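Long-range contact in serine racemase (Enterococcus faecalis, PDB 4ECL), which belongs to the alanine racemase family, pairing a TIM-barrel domain with a C-terminal beta domain in its cytoplasmic part: residues Y8-L13 with S246-V251. Sequence-based numbering, arbitrary orientation.
Sequences YLEINL and SLKAKV
Tyr8 to Glu10 and Ser246 to Lys248 pair as antiparallel beta strands, joining the start of the chain to strand 245-257 in the mixed sheet of the beta domain. Four backbone hydrogen bonds, two at Tyr8-Lys248 and two at Glu10-Ser246, flank the non-hydrogen-bonded pair Leu9-Leu247; there the Leu9 CA lies 3.2 Å from the Ser246 O in a CA-H...O contact.

On one face, Lys248 lays its CB over the Tyr8 ring, 3.7 Å from the centroid, in a CH-pi contact displaced toward the hydroxyl end. Tyrosine suits this site because its flat ring can lie against an aliphatic stem. With chi1 at 54°, its CG is flanked by both the backbone N and the carbonyl carbon, which brings the ring across beside Lys248. The Lys248 chain bends at chi2 (-86°) and runs on past the ring, its CE 4.1 Å from the Glu10 OE2. The opposite charges are not in contact: Lys248 NZ is hydrogen-bonded to Thr334 OG1 and Glu10 OE1 forms a salt bridge with Arg373, so the long, flexible chains pack here while their charged ends are engaged elsewhere. Small Ser246 sits beside Glu10, and a water links its OG to the Glu10 O.

Leu9 and Leu247 occupy the other face, where the Leu9 CD2 meets the Leu247 CD1 at 3.7 Å; these branched, apolar side chains suit a buried position, and Leu247 also touches Phe288, Ile336 and Leu368. Strand 369-372 runs parallel along the far edge of strand 7-11, which thus lies between two C-terminal strands, as in the alanine racemase fold, whose N-terminal strand joins the C-terminal beta domain before the chain enters the TIM barrel.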
loop_
_atom_site.group_PDB
_atom_site.type_symbol
_atom_site.label_atom_id
_atom_site.label_comp_id
_atom_site.label_asym_id
_atom_site.label_seq_id
_atom_site.Cartn_x
_atom_site.Cartn_y
_atom_site.Cartn_z
ATOM N N TYR A 8 -6.980 -1.831 12.670
ATOM C CA TYR A 8 -6.426 -0.536 13.014
ATOM C C TYR A 8 -4.982 -0.637 13.445
ATOM O O TYR A 8 -4.499 -1.722 13.792
ATOM C CB TYR A 8 -7.265 0.129 14.112
ATOM C CG TYR A 8 -7.443 -0.731 15.334
ATOM C CD1 TYR A 8 -8.452 -1.679 15.390
ATOM C CD2 TYR A 8 -6.599 -0.603 16.433
ATOM C CE1 TYR A 8 -8.631 -2.483 16.509
ATOM C CE2 TYR A 8 -6.766 -1.405 17.564
ATOM C CZ TYR A 8 -7.787 -2.338 17.587
ATOM O OH TYR A 8 -7.975 -3.141 18.684
ATOM N N LEU A 9 -4.297 0.501 13.378
ATOM C CA LEU A 9 -2.955 0.639 13.901
ATOM C C LEU A 9 -3.044 1.342 15.239
ATOM O O LEU A 9 -3.845 2.262 15.418
ATOM C CB LEU A 9 -2.076 1.461 12.962
ATOM C CG LEU A 9 -1.760 0.844 11.599
ATOM C CD1 LEU A 9 -1.171 1.888 10.675
ATOM C CD2 LEU A 9 -0.810 -0.330 11.758
ATOM N N GLU A 10 -2.210 0.900 16.172
ATOM C CA GLU A 10 -2.151 1.491 17.494
ATOM C C GLU A 10 -0.758 2.072 17.632
ATOM O O GLU A 10 0.236 1.375 17.424
ATOM C CB GLU A 10 -2.416 0.420 18.566
ATOM C CG GLU A 10 -3.782 0.504 19.208
ATOM C CD GLU A 10 -3.935 -0.433 20.407
ATOM O OE1 GLU A 10 -5.034 -0.998 20.581
ATOM O OE2 GLU A 10 -2.958 -0.595 21.172
ATOM N N ILE A 11 -0.692 3.368 17.920
ATOM C CA ILE A 11 0.574 4.098 17.981
ATOM C C ILE A 11 0.936 4.396 19.435
ATOM O O ILE A 11 0.249 5.179 20.105
ATOM C CB ILE A 11 0.478 5.425 17.207
ATOM C CG1 ILE A 11 0.095 5.165 15.753
ATOM C CG2 ILE A 11 1.797 6.173 17.253
ATOM C CD1 ILE A 11 1.067 4.258 15.030
ATOM N N ASN A 12 1.998 3.760 19.929
ATOM C CA ASN A 12 2.392 3.942 21.323
ATOM C C ASN A 12 3.222 5.220 21.471
ATOM O O ASN A 12 4.448 5.213 21.273
ATOM C CB ASN A 12 3.159 2.724 21.849
ATOM C CG ASN A 12 3.403 2.792 23.370
ATOM O OD1 ASN A 12 3.505 3.875 23.943
ATOM N ND2 ASN A 12 3.476 1.631 24.020
ATOM N N LEU A 13 2.548 6.314 21.814
ATOM C CA LEU A 13 3.203 7.616 21.903
ATOM C C LEU A 13 4.250 7.675 23.021
ATOM O O LEU A 13 5.252 8.375 22.912
ATOM C CB LEU A 13 2.166 8.729 22.066
ATOM C CG LEU A 13 1.359 9.013 20.803
ATOM C CD1 LEU A 13 0.524 10.263 20.997
ATOM C CD2 LEU A 13 2.251 9.140 19.563
ATOM N N SER A 246 1.558 -0.894 16.547
ATOM C CA SER A 246 0.907 -2.196 16.576
ATOM C C SER A 246 -0.147 -2.273 15.488
ATOM O O SER A 246 -0.760 -1.262 15.155
ATOM C CB SER A 246 0.238 -2.437 17.928
ATOM O OG SER A 246 1.208 -2.740 18.899
ATOM N N LEU A 247 -0.356 -3.473 14.952
ATOM C CA LEU A 247 -1.421 -3.729 13.971
ATOM C C LEU A 247 -2.441 -4.735 14.514
ATOM O O LEU A 247 -2.082 -5.861 14.890
ATOM C CB LEU A 247 -0.833 -4.248 12.665
ATOM C CG LEU A 247 -1.817 -4.659 11.556
ATOM C CD1 LEU A 247 -2.634 -3.477 11.061
ATOM C CD2 LEU A 247 -1.078 -5.334 10.413
ATOM N N LYS A 248 -3.712 -4.334 14.534
ATOM C CA LYS A 248 -4.751 -5.098 15.234
ATOM C C LYS A 248 -5.968 -5.329 14.347
ATOM O O LYS A 248 -6.230 -4.557 13.427
ATOM C CB LYS A 248 -5.222 -4.342 16.473
ATOM C CG LYS A 248 -4.132 -3.858 17.395
ATOM C CD LYS A 248 -3.728 -4.912 18.393
ATOM C CE LYS A 248 -2.847 -4.292 19.463
ATOM N NZ LYS A 248 -2.503 -5.239 20.549
ATOM N N ALA A 249 -6.722 -6.385 14.645
ATOM C CA ALA A 249 -7.974 -6.652 13.932
ATOM C C ALA A 249 -8.903 -7.514 14.783
ATOM O O ALA A 249 -8.440 -8.409 15.495
ATOM C CB ALA A 249 -7.700 -7.315 12.577
ATOM N N LYS A 250 -10.204 -7.233 14.718
ATOM C CA LYS A 250 -11.196 -7.964 15.514
ATOM C C LYS A 250 -11.891 -9.090 14.759
ATOM O O LYS A 250 -12.390 -8.880 13.652
ATOM C CB LYS A 250 -12.228 -6.995 16.104
ATOM C CG LYS A 250 -11.663 -6.230 17.308
ATOM C CD LYS A 250 -12.559 -5.085 17.731
ATOM C CE LYS A 250 -11.920 -4.283 18.854
ATOM N NZ LYS A 250 -12.811 -3.178 19.301
ATOM N N VAL A 251 -11.915 -10.279 15.368
ATOM C CA VAL A 251 -12.590 -11.450 14.802
ATOM C C VAL A 251 -14.055 -11.160 14.471
ATOM O O VAL A 251 -14.794 -10.609 15.287
ATOM C CB VAL A 251 -12.567 -12.655 15.779
ATOM C CG1 VAL A 251 -13.277 -13.837 15.165
ATOM C CG2 VAL A 251 -11.133 -13.022 16.172
HETATM O O HOH W 1 1.501 0.104 19.696
#